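LanC-like protein GCR2 (Arabidopsis thaliana, PDB 3T33) may take part in abscisic acid signalling and, as a member of the LanC-like family, binds a zinc ion. Local coordinates at residues Y172-Y177 against R199-E204; Y222-K227 against A232-A237; L399-M402 against Q407-F410. All coordinates share one frame; numbering follows the deposited sequence.

In the fold
The three interactions follow one another along the chain of an all-helical LanC-type α/α barrel. Interaction 1 packs helix 174-188 against helix 195-212. Interaction 2 joins the loop after helix 195-212 to the start of helix 236-244. Their centres are 14 Å apart, and they touch where Y172 reaches the paired rings of W224 and H234, the side chain of H234 lying about 8 Å from the zinc ion. The two thus form one continuous patch on one side of the chain's centre, running from helix packing to the ring stack near the zinc. Interaction 3 stands apart, its centre 26 Å from those of the others, where the chain returns past its last helix, 392-402.

Interaction 1: Y172-Y177 against R199-E204; sequences YGRAGY and RSVVEE
R174 and V201 meet where helix 174-188 lies against helix 195-212, the aliphatic base of the arginine resting on one branch of the valine. V201 works as a fork. Its CG1, anti to the backbone N (chi1 -180°), sits 3.8 Å from R174 CB, while CG2 approaches the rim of the Y177 ring near its plane, 4.2 Å from CE2. Beyond the valine, R174 bends at chi3 and brings one face of its guanidinium against E204 CG, which lies toward the rim of the group, 3.6 Å from R174 NE. Both segments belong to the helical barrel of LanC-like proteins, and G173, at the N-cap position, and G176 give the first of them the GxxG pattern that recurs at barrel helix starts in this family. Opposite charges nearby do not make a salt bridge here: the guanidinium and carboxylate planes stand 69° apart, and E204 OE2, 4.1 Å from R174 NH2, lies well outside the guanidinium plane. The carboxylate is instead taken up by Y168, whose OH bonds OE2, and by R207, which forms a salt bridge with OE1.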
loop_
_atom_site.group_PDB
_atom_site.type_symbol
_atom_site.label_atom_id
_atom_site.label_comp_id
_atom_site.label_asym_id
_atom_site.label_seq_id
_atom_site.Cartn_x
_atom_site.Cartn_y
_atom_site.Cartn_z
ATOM N N TYR A 172 -4.392 -12.329 -5.382
ATOM C CA TYR A 172 -5.408 -13.372 -5.810
ATOM C C TYR A 172 -5.618 -14.526 -4.826
ATOM O O TYR A 172 -6.646 -15.177 -4.843
ATOM C CB TYR A 172 -5.156 -13.870 -7.250
ATOM C CG TYR A 172 -5.215 -12.735 -8.289
ATOM C CD1 TYR A 172 -6.415 -12.031 -8.549
ATOM C CD2 TYR A 172 -4.084 -12.345 -8.988
ATOM C CE1 TYR A 172 -6.461 -11.004 -9.474
ATOM C CE2 TYR A 172 -4.129 -11.303 -9.921
ATOM C CZ TYR A 172 -5.302 -10.647 -10.146
ATOM O OH TYR A 172 -5.318 -9.622 -11.058
ATOM N N GLY A 173 -4.711 -14.653 -3.876
ATOM C CA GLY A 173 -4.674 -15.754 -2.970
ATOM C C GLY A 173 -5.133 -15.513 -1.571
ATOM O O GLY A 173 -5.773 -14.520 -1.233
ATOM N N ARG A 174 -4.820 -16.494 -0.766
ATOM C CA ARG A 174 -5.233 -16.567 0.589
ATOM C C ARG A 174 -4.685 -15.418 1.459
ATOM O O ARG A 174 -5.378 -14.973 2.325
ATOM C CB ARG A 174 -4.801 -17.954 1.184
ATOM C CG ARG A 174 -5.851 -19.092 0.986
ATOM C CD ARG A 174 -5.327 -20.495 1.480
ATOM N NE ARG A 174 -4.820 -21.261 0.353
ATOM C CZ ARG A 174 -5.538 -22.121 -0.353
ATOM N NH1 ARG A 174 -6.783 -22.367 -0.024
ATOM N NH2 ARG A 174 -5.002 -22.697 -1.406
ATOM N N ALA A 175 -3.437 -14.989 1.289
ATOM C CA ALA A 175 -2.940 -13.874 2.102
ATOM C C ALA A 175 -3.901 -12.671 1.888
ATOM O O ALA A 175 -4.317 -12.029 2.851
ATOM C CB ALA A 175 -1.484 -13.509 1.731
ATOM N N GLY A 176 -4.315 -12.474 0.640
ATOM C CA GLY A 176 -5.288 -11.473 0.227
ATOM C C GLY A 176 -6.669 -11.518 0.860
ATOM O O GLY A 176 -7.237 -10.471 1.223
ATOM N N TYR A 177 -7.241 -12.714 0.984
ATOM C CA TYR A 177 -8.527 -12.825 1.625
ATOM C C TYR A 177 -8.304 -12.583 3.130
ATOM O O TYR A 177 -9.103 -11.958 3.830
ATOM C CB TYR A 177 -9.070 -14.228 1.359
ATOM C CG TYR A 177 -10.139 -14.601 2.338
ATOM C CD1 TYR A 177 -11.456 -14.155 2.159
ATOM C CD2 TYR A 177 -9.862 -15.371 3.426
ATOM C CE1 TYR A 177 -12.462 -14.474 3.071
ATOM C CE2 TYR A 177 -10.913 -15.716 4.386
ATOM C CZ TYR A 177 -12.188 -15.260 4.180
ATOM O OH TYR A 177 -13.209 -15.507 5.094
ATOM N N ARG A 199 -7.657 -18.365 11.446
ATOM C CA ARG A 199 -6.607 -19.330 11.838
ATOM C C ARG A 199 -6.468 -20.493 10.829
ATOM O O ARG A 199 -5.352 -20.878 10.433
ATOM C CB ARG A 199 -6.880 -19.830 13.241
ATOM C CG ARG A 199 -5.816 -20.807 13.779
ATOM C CD ARG A 199 -4.393 -20.216 13.757
ATOM N NE ARG A 199 -3.425 -21.268 13.992
ATOM C CZ ARG A 199 -2.113 -21.133 14.040
ATOM N NH1 ARG A 199 -1.527 -19.936 13.889
ATOM N NH2 ARG A 199 -1.381 -22.228 14.257
ATOM N N SER A 200 -7.594 -20.970 10.297
ATOM C CA SER A 200 -7.516 -22.072 9.347
ATOM C C SER A 200 -6.804 -21.654 8.092
ATOM O O SER A 200 -6.076 -22.429 7.497
ATOM C CB SER A 200 -8.916 -22.593 8.997
ATOM O OG SER A 200 -8.912 -22.793 7.588
ATOM N N VAL A 201 -7.009 -20.408 7.664
ATOM C CA VAL A 201 -6.322 -19.926 6.438
ATOM C C VAL A 201 -4.825 -19.805 6.697
ATOM O O VAL A 201 -4.001 -20.130 5.842
ATOM C CB VAL A 201 -6.967 -18.585 5.893
ATOM C CG1 VAL A 201 -6.305 -18.076 4.650
ATOM C CG2 VAL A 201 -8.417 -18.800 5.651
ATOM N N VAL A 202 -4.485 -19.382 7.911
ATOM C CA VAL A 202 -3.094 -19.290 8.345
ATOM C C VAL A 202 -2.414 -20.698 8.281
ATOM O O VAL A 202 -1.311 -20.850 7.726
ATOM C CB VAL A 202 -2.978 -18.678 9.806
ATOM C CG1 VAL A 202 -1.544 -18.888 10.377
ATOM C CG2 VAL A 202 -3.357 -17.167 9.805
ATOM N N GLU A 203 -3.070 -21.712 8.853
ATOM C CA GLU A 203 -2.478 -23.055 8.869
ATOM C C GLU A 203 -2.293 -23.608 7.458
ATOM O O GLU A 203 -1.224 -24.126 7.132
ATOM C CB GLU A 203 -3.267 -23.981 9.772
ATOM C CG GLU A 203 -3.162 -23.585 11.235
ATOM C CD GLU A 203 -4.160 -24.311 12.065
ATOM O OE1 GLU A 203 -4.905 -25.097 11.449
ATOM O OE2 GLU A 203 -4.212 -24.102 13.317
ATOM N N GLU A 204 -3.233 -23.333 6.568
ATOM C CA GLU A 204 -3.042 -23.726 5.170
ATOM C C GLU A 204 -1.908 -22.986 4.560
ATOM O O GLU A 204 -1.217 -23.507 3.679
ATOM C CB GLU A 204 -4.301 -23.546 4.343
ATOM C CG GLU A 204 -4.155 -23.740 2.822
ATOM C CD GLU A 204 -3.716 -25.200 2.327
ATOM O OE1 GLU A 204 -3.829 -26.187 3.090
ATOM O OE2 GLU A 204 -3.281 -25.333 1.142
#

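Interaction 2: Y222-K227 against A232-A237; sequences YEWHGK and AAHGLA
W224 and H234 stack face to face. The centroid of the six-membered tryptophan ring lies 3.7 Å from that of the imidazole, with planes only 6° apart, and W224 CH2 comes within 3.4 Å of H234 CE1. The overlap is uneven: W224 CZ3 sits above the middle of the small ring, whereas H234 ND1 falls toward the rim of the large one. Two different first torsions bring the rings together. In W224, CG stands opposite the backbone N across the CA-CB bond (chi1 -175°), which lays the six-membered part of the indole over the imidazole; in H234, CG lies beside its own N (chi1 -62°). On its opposite face the indole meets the ring of H225, with CD2 above the rim, and it is thus layered between two histidines. W224 and K227 are the ends of a type I' turn, closed by K227 N to W224 O and paired again through W224 N to K227 O, each 2.9 Å; the turn places H225 next to the indole. Farther back, Y222 presents its ring edge to L236, Y222 CD2 to L236 CD2 at 3.9 Å, while its hydroxyl bonds the carbonyl of I205. H234 ND1 is hydrogen-bonded to E169 OE2, which helps fix the rotation of the imidazole. The side chain of H234 lies about 8 Å from the zinc ion. That metal is held by C288, C333 and H334, and H234 comes just before G235, the N-cap of helix 236-244, so this helix start borders the metal site of a LanC-type barrel.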
loop_
_atom_site.group_PDB
_atom_site.type_symbol
_atom_site.label_atom_id
_atom_site.label_comp_id
_atom_site.label_asym_id
_atom_site.label_seq_id
_atom_site.Cartn_x
_atom_site.Cartn_y
_atom_site.Cartn_z
ATOM N N TYR A 222 6.418 -20.297 -1.997
ATOM C CA TYR A 222 5.153 -20.208 -2.697
ATOM C C TYR A 222 5.423 -19.941 -4.136
ATOM O O TYR A 222 6.501 -19.498 -4.512
ATOM C CB TYR A 222 4.258 -19.056 -2.123
ATOM C CG TYR A 222 4.020 -19.260 -0.668
ATOM C CD1 TYR A 222 3.056 -20.107 -0.247
ATOM C CD2 TYR A 222 4.852 -18.679 0.286
ATOM C CE1 TYR A 222 2.841 -20.337 1.103
ATOM C CE2 TYR A 222 4.672 -18.931 1.631
ATOM C CZ TYR A 222 3.655 -19.748 2.038
ATOM O OH TYR A 222 3.443 -20.040 3.407
ATOM N N GLU A 223 4.395 -20.141 -4.926
ATOM C CA GLU A 223 4.485 -19.950 -6.330
ATOM C C GLU A 223 3.195 -19.329 -6.766
ATOM O O GLU A 223 2.102 -19.696 -6.283
ATOM C CB GLU A 223 4.568 -21.318 -6.998
ATOM C CG GLU A 223 5.965 -21.969 -6.921
ATOM C CD GLU A 223 6.049 -23.384 -7.621
ATOM O OE1 GLU A 223 5.096 -23.755 -8.396
ATOM O OE2 GLU A 223 7.088 -24.086 -7.388
ATOM N N TRP A 224 3.317 -18.389 -7.687
ATOM C CA TRP A 224 2.134 -17.892 -8.351
ATOM C C TRP A 224 2.454 -17.861 -9.818
ATOM O O TRP A 224 3.519 -17.400 -10.175
ATOM C CB TRP A 224 1.767 -16.491 -7.838
ATOM C CG TRP A 224 0.527 -16.037 -8.420
ATOM C CD1 TRP A 224 -0.733 -16.525 -8.160
ATOM C CD2 TRP A 224 0.363 -14.991 -9.385
ATOM N NE1 TRP A 224 -1.663 -15.855 -8.933
ATOM C CE2 TRP A 224 -1.025 -14.893 -9.669
ATOM C CE3 TRP A 224 1.244 -14.131 -10.034
ATOM C CZ2 TRP A 224 -1.541 -13.982 -10.584
ATOM C CZ3 TRP A 224 0.720 -13.212 -10.972
ATOM C CH2 TRP A 224 -0.654 -13.152 -11.230
ATOM N N HIS A 225 1.552 -18.350 -10.669
ATOM C CA HIS A 225 1.857 -18.455 -12.119
ATOM C C HIS A 225 3.149 -19.282 -12.332
ATOM O O HIS A 225 4.029 -18.914 -13.139
ATOM C CB HIS A 225 2.057 -17.045 -12.690
ATOM C CG HIS A 225 0.787 -16.389 -13.110
ATOM N ND1 HIS A 225 0.762 -15.247 -13.892
ATOM C CD2 HIS A 225 -0.511 -16.733 -12.889
ATOM C CE1 HIS A 225 -0.496 -14.912 -14.131
ATOM N NE2 HIS A 225 -1.289 -15.792 -13.529
ATOM N N GLY A 226 3.286 -20.350 -11.544
ATOM C CA GLY A 226 4.531 -21.130 -11.504
ATOM C C GLY A 226 5.830 -20.411 -11.132
ATOM O O GLY A 226 6.890 -21.059 -11.085
ATOM N N LYS A 227 5.758 -19.102 -10.844
ATOM C CA LYS A 227 6.915 -18.278 -10.372
ATOM C C LYS A 227 7.097 -18.133 -8.836
ATOM O O LYS A 227 6.128 -18.017 -8.073
ATOM C CB LYS A 227 6.866 -16.884 -10.988
ATOM C CG LYS A 227 7.660 -16.706 -12.285
ATOM C CD LYS A 227 6.904 -15.848 -13.304
ATOM C CE LYS A 227 7.850 -15.147 -14.279
ATOM N NZ LYS A 227 8.687 -14.084 -13.606
ATOM N N ALA A 232 5.671 -7.937 -2.631
ATOM C CA ALA A 232 4.474 -7.677 -1.828
ATOM C C ALA A 232 3.208 -8.203 -2.538
ATOM O O ALA A 232 2.389 -8.849 -1.938
ATOM C CB ALA A 232 4.375 -6.154 -1.547
ATOM N N ALA A 233 3.053 -7.886 -3.811
ATOM C CA ALA A 233 1.838 -8.163 -4.524
ATOM C C ALA A 233 1.655 -9.687 -4.757
ATOM O O ALA A 233 0.596 -10.216 -4.441
ATOM C CB ALA A 233 1.832 -7.402 -5.806
ATOM N N HIS A 234 2.690 -10.408 -5.219
ATOM C CA HIS A 234 2.514 -11.810 -5.524
ATOM C C HIS A 234 3.507 -12.766 -4.870
ATOM O O HIS A 234 3.478 -13.986 -5.188
ATOM C CB HIS A 234 2.566 -12.074 -7.038
ATOM C CG HIS A 234 1.497 -11.392 -7.828
ATOM N ND1 HIS A 234 0.165 -11.715 -7.699
ATOM C CD2 HIS A 234 1.576 -10.501 -8.854
ATOM C CE1 HIS A 234 -0.540 -11.012 -8.571
ATOM N NE2 HIS A 234 0.293 -10.269 -9.290
ATOM N N GLY A 235 4.338 -12.253 -3.948
ATOM C CA GLY A 235 5.453 -12.995 -3.423
ATOM C C GLY A 235 5.512 -13.218 -1.939
ATOM O O GLY A 235 4.517 -13.067 -1.226
ATOM N N LEU A 236 6.712 -13.546 -1.472
ATOM C CA LEU A 236 6.972 -13.885 -0.085
ATOM C C LEU A 236 6.652 -12.722 0.891
ATOM O O LEU A 236 6.034 -12.934 1.945
ATOM C CB LEU A 236 8.462 -14.312 0.061
ATOM C CG LEU A 236 9.010 -15.535 -0.724
ATOM C CD1 LEU A 236 10.491 -15.794 -0.387
ATOM C CD2 LEU A 236 8.216 -16.831 -0.518
ATOM N N ALA A 237 7.080 -11.513 0.528
ATOM C CA ALA A 237 6.896 -10.319 1.377
ATOM C C ALA A 237 5.464 -10.127 1.808
ATOM O O ALA A 237 5.212 -10.006 2.985
ATOM C CB ALA A 237 7.381 -9.076 0.609
#

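Interaction 3: L399-M402 against Q407-F410; sequences LLDM and QALF
D401 and A408 bring the two backbones closest, with CA atoms 5.1 Å apart, where the chain leaves helix 392-402 and comes back past it. The first segment is helical, and M402 N makes a weak hydrogen bond to L399 O, three residues earlier. From A408 to F410 the returning chain is extended. The aspartate side chain packs on the alanine of this segment: D401 CG touches A408 CB at 3.6 Å, and D401 OD1 comes within 3.4 Å of A408 CA, so that CG and OD1 rest on the alanine. A chi1 of -125°, away from a staggered value, goes with this placement. The other oxygen, D401 OD2, receives a weak hydrogen bond from L409 N, long at 3.4 Å and bent to 132°. Such a bond would hold the buried carboxylate poorly, and stronger partners do the work, Y341 through a hydrogen bond to OD2 and K93 through a salt bridge to OD1; the lysine probably favours the ionised form. In the wider fold, L399 and L400 pack on helix 45-69, L400 also on helix 84-98, and A408 lies against Y341 and L344 of helix 336-350, placing the chain's return between that helix and helix 392-402.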
loop_
_atom_site.group_PDB
_atom_site.type_symbol
_atom_site.label_atom_id
_atom_site.label_comp_id
_atom_site.label_asym_id
_atom_site.label_seq_id
_atom_site.Cartn_x
_atom_site.Cartn_y
_atom_site.Cartn_z
ATOM N N LEU A 399 -1.600 11.659 -0.804
ATOM C CA LEU A 399 -1.585 13.071 -0.416
ATOM C C LEU A 399 -2.408 13.297 0.851
ATOM O O LEU A 399 -1.922 13.933 1.858
ATOM C CB LEU A 399 -2.070 13.968 -1.554
ATOM C CG LEU A 399 -1.142 14.624 -2.586
ATOM C CD1 LEU A 399 0.293 14.118 -2.535
ATOM C CD2 LEU A 399 -1.779 14.682 -4.051
ATOM N N LEU A 400 -3.619 12.722 0.835
ATOM C CA LEU A 400 -4.479 12.779 2.008
ATOM C C LEU A 400 -3.806 12.171 3.231
ATOM O O LEU A 400 -3.959 12.664 4.370
ATOM C CB LEU A 400 -5.780 12.038 1.707
ATOM C CG LEU A 400 -6.656 12.791 0.686
ATOM C CD1 LEU A 400 -7.871 11.963 0.253
ATOM C CD2 LEU A 400 -7.118 14.187 1.223
ATOM N N ASP A 401 -3.066 11.083 3.024
ATOM C CA ASP A 401 -2.460 10.351 4.160
ATOM C C ASP A 401 -1.243 11.185 4.752
ATOM O O ASP A 401 -0.832 10.995 5.922
ATOM C CB ASP A 401 -2.020 8.971 3.669
ATOM C CG ASP A 401 -2.582 7.832 4.455
ATOM O OD1 ASP A 401 -3.196 8.029 5.529
ATOM O OD2 ASP A 401 -2.383 6.679 3.980
ATOM N N MET A 402 -0.667 12.093 3.940
ATOM C CA MET A 402 0.368 13.037 4.460
ATOM C C MET A 402 -0.175 14.024 5.504
ATOM O O MET A 402 0.568 14.575 6.301
ATOM C CB MET A 402 1.052 13.820 3.360
ATOM C CG MET A 402 1.778 13.003 2.299
ATOM S SD MET A 402 3.334 12.306 2.892
ATOM C CE MET A 402 4.329 13.797 2.878
ATOM N N GLN A 407 -0.033 8.191 10.993
ATOM C CA GLN A 407 -1.201 7.339 10.882
ATOM C C GLN A 407 -1.297 6.736 9.438
ATOM O O GLN A 407 -2.150 5.948 9.187
ATOM C CB GLN A 407 -2.481 8.120 11.221
ATOM C CG GLN A 407 -2.627 8.464 12.711
ATOM C CD GLN A 407 -2.529 7.219 13.632
ATOM O OE1 GLN A 407 -1.757 7.202 14.583
ATOM N NE2 GLN A 407 -3.311 6.176 13.331
ATOM N N ALA A 408 -0.429 7.150 8.522
ATOM C CA ALA A 408 -0.456 6.728 7.117
ATOM C C ALA A 408 -0.102 5.273 6.927
ATOM O O ALA A 408 0.943 4.849 7.392
ATOM C CB ALA A 408 0.486 7.550 6.313
ATOM N N LEU A 409 -1.008 4.542 6.269
ATOM C CA LEU A 409 -0.877 3.106 5.926
ATOM C C LEU A 409 -0.985 2.814 4.412
ATOM O O LEU A 409 -1.965 3.204 3.833
ATOM C CB LEU A 409 -1.961 2.322 6.655
ATOM C CG LEU A 409 -1.844 2.443 8.185
ATOM C CD1 LEU A 409 -3.123 1.860 8.919
ATOM C CD2 LEU A 409 -0.566 1.771 8.730
ATOM N N PHE A 410 0.008 2.139 3.786
ATOM C CA PHE A 410 -0.094 1.791 2.349
ATOM C C PHE A 410 -1.443 1.018 2.123
ATOM O O PHE A 410 -1.709 0.048 2.804
ATOM C CB PHE A 410 1.105 0.968 1.902
ATOM C CG PHE A 410 1.159 0.680 0.401
ATOM C CD1 PHE A 410 0.302 -0.226 -0.202
ATOM C CD2 PHE A 410 2.113 1.271 -0.387
ATOM C CE1 PHE A 410 0.391 -0.508 -1.597
ATOM C CE2 PHE A 410 2.182 1.008 -1.767
ATOM C CZ PHE A 410 1.303 0.105 -2.351
#